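Local coordinates for surface-associated protein CshA (Streptococcus gordonii, PDB 5L2D) that is a cell-wall-anchored streptococcal surface adhesin that binds host fibronectin by a catch-clamp mechanism, this chain being its non-repetitive domain 2, at residues Q36-E48 against Y53-F65. Numbering follows the deposited sequence.
Sequences QGGFKVGTVFKKE and YVVTLTVTELKPF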
loop_
_atom_site.group_PDB
_atom_site.type_symbol
_atom_site.label_atom_id
_atom_site.label_comp_id
_atom_site.label_asym_id
_atom_site.label_seq_id
_atom_site.Cartn_x
_atom_site.Cartn_y
_atom_site.Cartn_z
ATOM N N GLN A 36 -6.656 -16.635 -11.671
ATOM C CA GLN A 36 -7.389 -16.727 -10.394
ATOM C C GLN A 36 -8.410 -15.628 -10.197
ATOM O O GLN A 36 -8.900 -15.477 -9.084
ATOM C CB GLN A 36 -6.450 -16.623 -9.194
ATOM C CG GLN A 36 -5.178 -17.453 -9.259
ATOM C CD GLN A 36 -4.376 -17.362 -7.967
ATOM O OE1 GLN A 36 -4.847 -16.829 -6.939
ATOM N NE2 GLN A 36 -3.159 -17.882 -8.007
ATOM N N GLY A 37 -8.703 -14.840 -11.234
ATOM C CA GLY A 37 -9.606 -13.692 -11.106
ATOM C C GLY A 37 -9.032 -12.489 -10.358
ATOM O O GLY A 37 -9.747 -11.527 -10.061
ATOM N N GLY A 38 -7.744 -12.536 -10.051
ATOM C CA GLY A 38 -7.096 -11.435 -9.375
ATOM C C GLY A 38 -6.296 -10.576 -10.333
ATOM O O GLY A 38 -6.490 -10.611 -11.543
ATOM N N PHE A 39 -5.365 -9.820 -9.769
ATOM C CA PHE A 39 -4.692 -8.740 -10.477
ATOM C C PHE A 39 -3.321 -9.182 -10.884
ATOM O O PHE A 39 -2.618 -9.814 -10.117
ATOM C CB PHE A 39 -4.543 -7.528 -9.561
ATOM C CG PHE A 39 -5.830 -6.797 -9.275
ATOM C CD1 PHE A 39 -7.054 -7.449 -9.249
ATOM C CD2 PHE A 39 -5.806 -5.459 -8.991
ATOM C CE1 PHE A 39 -8.227 -6.767 -8.979
ATOM C CE2 PHE A 39 -6.968 -4.775 -8.712
ATOM C CZ PHE A 39 -8.183 -5.426 -8.709
ATOM N N LYS A 40 -2.943 -8.837 -12.097
ATOM C CA LYS A 40 -1.594 -9.076 -12.582
ATOM C C LYS A 40 -1.173 -7.833 -13.293
ATOM O O LYS A 40 -1.962 -6.867 -13.410
ATOM C CB LYS A 40 -1.543 -10.261 -13.557
ATOM C CG LYS A 40 -2.435 -10.133 -14.789
ATOM C CD LYS A 40 -2.364 -11.381 -15.666
ATOM C CE LYS A 40 -3.615 -11.592 -16.524
ATOM N NZ LYS A 40 -3.697 -10.592 -17.603
ATOM N N VAL A 41 0.062 -7.846 -13.783
ATOM C CA VAL A 41 0.523 -6.697 -14.510
ATOM C C VAL A 41 -0.289 -6.708 -15.782
ATOM O O VAL A 41 -0.361 -7.739 -16.464
ATOM C CB VAL A 41 2.016 -6.758 -14.866
ATOM C CG1 VAL A 41 2.436 -5.458 -15.538
ATOM C CG2 VAL A 41 2.864 -6.989 -13.624
ATOM N N GLY A 42 -0.938 -5.577 -16.063
ATOM C CA GLY A 42 -1.636 -5.379 -17.311
ATOM C C GLY A 42 -3.117 -5.350 -17.095
ATOM O O GLY A 42 -3.855 -4.838 -17.960
ATOM N N THR A 43 -3.541 -5.914 -15.962
ATOM C CA THR A 43 -4.902 -5.799 -15.462
ATOM C C THR A 43 -5.360 -4.337 -15.272
ATOM O O THR A 43 -4.615 -3.529 -14.741
ATOM C CB THR A 43 -4.985 -6.507 -14.111
ATOM O OG1 THR A 43 -4.811 -7.932 -14.285
ATOM C CG2 THR A 43 -6.301 -6.225 -13.444
ATOM N N VAL A 44 -6.602 -4.045 -15.680
ATOM C CA VAL A 44 -7.118 -2.688 -15.908
ATOM C C VAL A 44 -8.498 -2.515 -15.333
ATOM O O VAL A 44 -9.411 -3.261 -15.683
ATOM C CB VAL A 44 -7.357 -2.378 -17.434
ATOM C CG1 VAL A 44 -8.328 -1.226 -17.630
ATOM C CG2 VAL A 44 -6.081 -2.030 -18.184
ATOM N N PHE A 45 -8.672 -1.457 -14.554
ATOM C CA PHE A 45 -9.991 -0.995 -14.116
ATOM C C PHE A 45 -10.346 0.290 -14.861
ATOM O O PHE A 45 -9.576 1.232 -14.827
ATOM C CB PHE A 45 -9.954 -0.707 -12.596
ATOM C CG PHE A 45 -11.132 0.088 -12.082
ATOM C CD1 PHE A 45 -12.308 -0.543 -11.720
ATOM C CD2 PHE A 45 -11.054 1.466 -11.935
ATOM C CE1 PHE A 45 -13.390 0.182 -11.239
ATOM C CE2 PHE A 45 -12.129 2.206 -11.440
ATOM C CZ PHE A 45 -13.303 1.559 -11.101
ATOM N N LYS A 46 -11.522 0.367 -15.479
ATOM C CA LYS A 46 -11.890 1.563 -16.258
ATOM C C LYS A 46 -13.363 1.861 -16.093
ATOM O O LYS A 46 -14.206 0.988 -16.356
ATOM C CB LYS A 46 -11.500 1.362 -17.707
ATOM C CG LYS A 46 -11.585 2.616 -18.535
ATOM C CD LYS A 46 -12.656 2.478 -19.630
ATOM C CE LYS A 46 -12.434 3.402 -20.841
ATOM N NZ LYS A 46 -11.175 3.143 -21.606
ATOM N N LYS A 47 -13.688 3.068 -15.616
ATOM C CA LYS A 47 -15.071 3.383 -15.285
ATOM C C LYS A 47 -15.374 4.854 -15.359
ATOM O O LYS A 47 -14.559 5.683 -14.942
ATOM C CB LYS A 47 -15.398 2.892 -13.874
ATOM C CG LYS A 47 -16.860 3.017 -13.438
ATOM C CD LYS A 47 -17.004 2.719 -11.946
ATOM C CE LYS A 47 -18.257 1.939 -11.583
ATOM N NZ LYS A 47 -19.447 2.829 -11.624
ATOM N N GLU A 48 -16.578 5.163 -15.849
ATOM C CA GLU A 48 -17.061 6.536 -15.900
ATOM C C GLU A 48 -17.519 6.916 -14.497
ATOM O O GLU A 48 -18.574 6.555 -14.053
ATOM C CB GLU A 48 -18.177 6.727 -16.952
ATOM C CG GLU A 48 -18.823 8.126 -16.968
ATOM C CD GLU A 48 -19.345 8.589 -18.344
ATOM O OE1 GLU A 48 -19.959 9.683 -18.423
ATOM O OE2 GLU A 48 -19.124 7.887 -19.355
ATOM N N TYR A 53 -16.408 11.882 -17.084
ATOM C CA TYR A 53 -15.145 11.644 -16.403
ATOM C C TYR A 53 -14.795 10.141 -16.301
ATOM O O TYR A 53 -15.464 9.380 -15.619
ATOM C CB TYR A 53 -15.218 12.302 -15.038
ATOM C CG TYR A 53 -13.885 12.608 -14.404
ATOM C CD1 TYR A 53 -13.072 11.597 -13.921
ATOM C CD2 TYR A 53 -13.448 13.916 -14.241
ATOM C CE1 TYR A 53 -11.864 11.874 -13.293
ATOM C CE2 TYR A 53 -12.227 14.202 -13.636
ATOM C CZ TYR A 53 -11.452 13.168 -13.151
ATOM O OH TYR A 53 -10.253 13.420 -12.547
ATOM N N VAL A 54 -13.720 9.739 -16.972
ATOM C CA VAL A 54 -13.275 8.357 -17.001
ATOM C C VAL A 54 -11.886 8.194 -16.360
ATOM O O VAL A 54 -10.939 8.900 -16.710
ATOM C CB VAL A 54 -13.203 7.860 -18.457
ATOM C CG1 VAL A 54 -12.622 6.470 -18.529
ATOM C CG2 VAL A 54 -14.581 7.862 -19.095
ATOM N N VAL A 55 -11.770 7.233 -15.445
ATOM C CA VAL A 55 -10.503 6.949 -14.772
ATOM C C VAL A 55 -10.106 5.607 -15.223
ATOM O O VAL A 55 -10.948 4.751 -15.435
ATOM C CB VAL A 55 -10.593 6.933 -13.229
ATOM C CG1 VAL A 55 -11.025 8.284 -12.689
ATOM C CG2 VAL A 55 -11.595 5.935 -12.749
ATOM N N THR A 56 -8.814 5.433 -15.399
ATOM C CA THR A 56 -8.276 4.158 -15.820
ATOM C C THR A 56 -7.103 3.841 -14.892
ATOM O O THR A 56 -6.140 4.608 -14.787
ATOM C CB THR A 56 -7.812 4.201 -17.288
ATOM O OG1 THR A 56 -8.893 4.592 -18.160
ATOM C CG2 THR A 56 -7.295 2.841 -17.709
ATOM N N LEU A 57 -7.221 2.725 -14.194
ATOM C CA LEU A 57 -6.174 2.207 -13.336
ATOM C C LEU A 57 -5.650 0.958 -13.956
ATOM O O LEU A 57 -6.438 0.025 -14.180
ATOM C CB LEU A 57 -6.711 1.847 -11.947
ATOM C CG LEU A 57 -6.782 3.013 -10.960
ATOM C CD1 LEU A 57 -7.476 2.589 -9.686
ATOM C CD2 LEU A 57 -5.404 3.518 -10.590
ATOM N N THR A 58 -4.334 0.910 -14.183
ATOM C CA THR A 58 -3.695 -0.252 -14.791
ATOM C C THR A 58 -2.507 -0.674 -13.947
ATOM O O THR A 58 -1.645 0.163 -13.640
ATOM C CB THR A 58 -3.170 0.046 -16.211
ATOM O OG1 THR A 58 -4.128 0.809 -16.979
ATOM C CG2 THR A 58 -2.807 -1.266 -16.921
ATOM N N VAL A 59 -2.424 -1.961 -13.608
ATOM C CA VAL A 59 -1.351 -2.436 -12.728
ATOM C C VAL A 59 -0.060 -2.461 -13.480
ATOM O O VAL A 59 0.051 -3.151 -14.500
ATOM C CB VAL A 59 -1.559 -3.878 -12.257
ATOM C CG1 VAL A 59 -0.418 -4.317 -11.358
ATOM C CG2 VAL A 59 -2.842 -4.012 -11.502
ATOM N N THR A 60 0.938 -1.750 -12.986
ATOM C CA THR A 60 2.233 -1.775 -13.682
ATOM C C THR A 60 3.235 -2.653 -13.013
ATOM O O THR A 60 4.260 -2.923 -13.592
ATOM C CB THR A 60 2.890 -0.391 -13.791
ATOM O OG1 THR A 60 3.282 0.070 -12.500
ATOM C CG2 THR A 60 1.929 0.592 -14.380
ATOM N N GLU A 61 2.982 -3.049 -11.776
ATOM C CA GLU A 61 3.983 -3.772 -11.023
ATOM C C GLU A 61 3.413 -4.492 -9.805
ATOM O O GLU A 61 2.499 -4.007 -9.130
ATOM C CB GLU A 61 5.112 -2.837 -10.592
ATOM C CG GLU A 61 6.327 -3.627 -10.142
ATOM C CD GLU A 61 7.617 -2.824 -10.120
ATOM O OE1 GLU A 61 7.697 -1.858 -9.327
ATOM O OE2 GLU A 61 8.565 -3.188 -10.863
ATOM N N LEU A 62 3.966 -5.667 -9.545
ATOM C CA LEU A 62 3.692 -6.418 -8.322
ATOM C C LEU A 62 4.994 -6.782 -7.588
ATOM O O LEU A 62 5.486 -7.884 -7.713
ATOM C CB LEU A 62 2.895 -7.681 -8.653
ATOM C CG LEU A 62 1.461 -7.438 -9.110
ATOM C CD1 LEU A 62 0.835 -8.690 -9.728
ATOM C CD2 LEU A 62 0.602 -6.956 -7.958
ATOM N N LYS A 63 5.559 -5.849 -6.840
ATOM C CA LYS A 63 6.719 -6.148 -6.044
ATOM C C LYS A 63 6.583 -5.477 -4.699
ATOM O O LYS A 63 5.851 -4.491 -4.563
ATOM C CB LYS A 63 7.968 -5.631 -6.716
ATOM C CG LYS A 63 8.353 -6.303 -8.018
ATOM C CD LYS A 63 9.646 -5.656 -8.535
ATOM C CE LYS A 63 10.286 -6.445 -9.679
ATOM N NZ LYS A 63 10.606 -7.859 -9.314
ATOM N N PRO A 64 7.297 -6.007 -3.695
ATOM C CA PRO A 64 7.304 -5.488 -2.338
ATOM C C PRO A 64 8.238 -4.331 -2.140
ATOM O O PRO A 64 9.117 -4.112 -2.968
ATOM C CB PRO A 64 7.836 -6.666 -1.542
ATOM C CG PRO A 64 8.788 -7.317 -2.482
ATOM C CD PRO A 64 7.994 -7.306 -3.752
ATOM N N PHE A 65 8.075 -3.677 -0.991
ATOM C CA PHE A 65 8.761 -2.441 -0.654
ATOM C C PHE A 65 10.244 -2.535 -0.667
ATOM O O PHE A 65 10.918 -1.549 -1.013
ATOM C CB PHE A 65 8.386 -1.981 0.718
ATOM C CG PHE A 65 8.791 -0.570 1.024
ATOM C CD1 PHE A 65 8.214 0.478 0.379
ATOM C CD2 PHE A 65 9.709 -0.286 2.020
ATOM C CE1 PHE A 65 8.527 1.787 0.708
ATOM C CE2 PHE A 65 10.041 1.027 2.353
ATOM C CZ PHE A 65 9.442 2.070 1.687
#
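Residues 44-48 and 53-61 run antiparallel at 178°, their axes 4.6 Å apart at closest approach, with Phe45 opposite Leu57 and Lys47 opposite Val55 as hydrogen-bonded pairs. The bond from Phe45 N to Leu57 O measures 2.7 Å and is returned by Leu57 N to Phe45 O. Towards the turn, Val59 N reaches Thr43 O at 2.9 Å, and Gly42 N, in the turn, also bonds to Val59 O. On the face carrying Val44, Lys46, Thr56 and Thr58, the side chains of Val44 and Thr58 lie alongside each other and point the same way, Val44 CG2 sitting 3.6 Å from Thr58 CG2. Lys46 passes Thr56 with its CG near the hydroxyl, then bends at chi2 (-116°), and its CE comes to rest 3.8 Å from Val54 CG1. This is a beta hairpin of the non-repetitive domain 2, set within a larger antiparallel sheet: the backbone of Val44 bonds to Lys31 on one flank and that of Thr56 to Glu147 on the other. Phe45, Val55 and Leu57, on the other face, are buried; Phe45 CE2 approaches Val55 CG2 at 4.0 Å, while Met280 and Phe282 of the second subunit pack on Leu57 and Val55. At the far end, a type II turn from Lys40 to Thr43 folds over Val59, whose CB lies close to Lys40 O and whose CG2 meets Phe39 CD2 at 4.1 Å, the two side chains crossing at about a right angle. Leu62 CD1 rests against the backbone of Phe39 and Lys40, 3.8 Å from Lys40 CA.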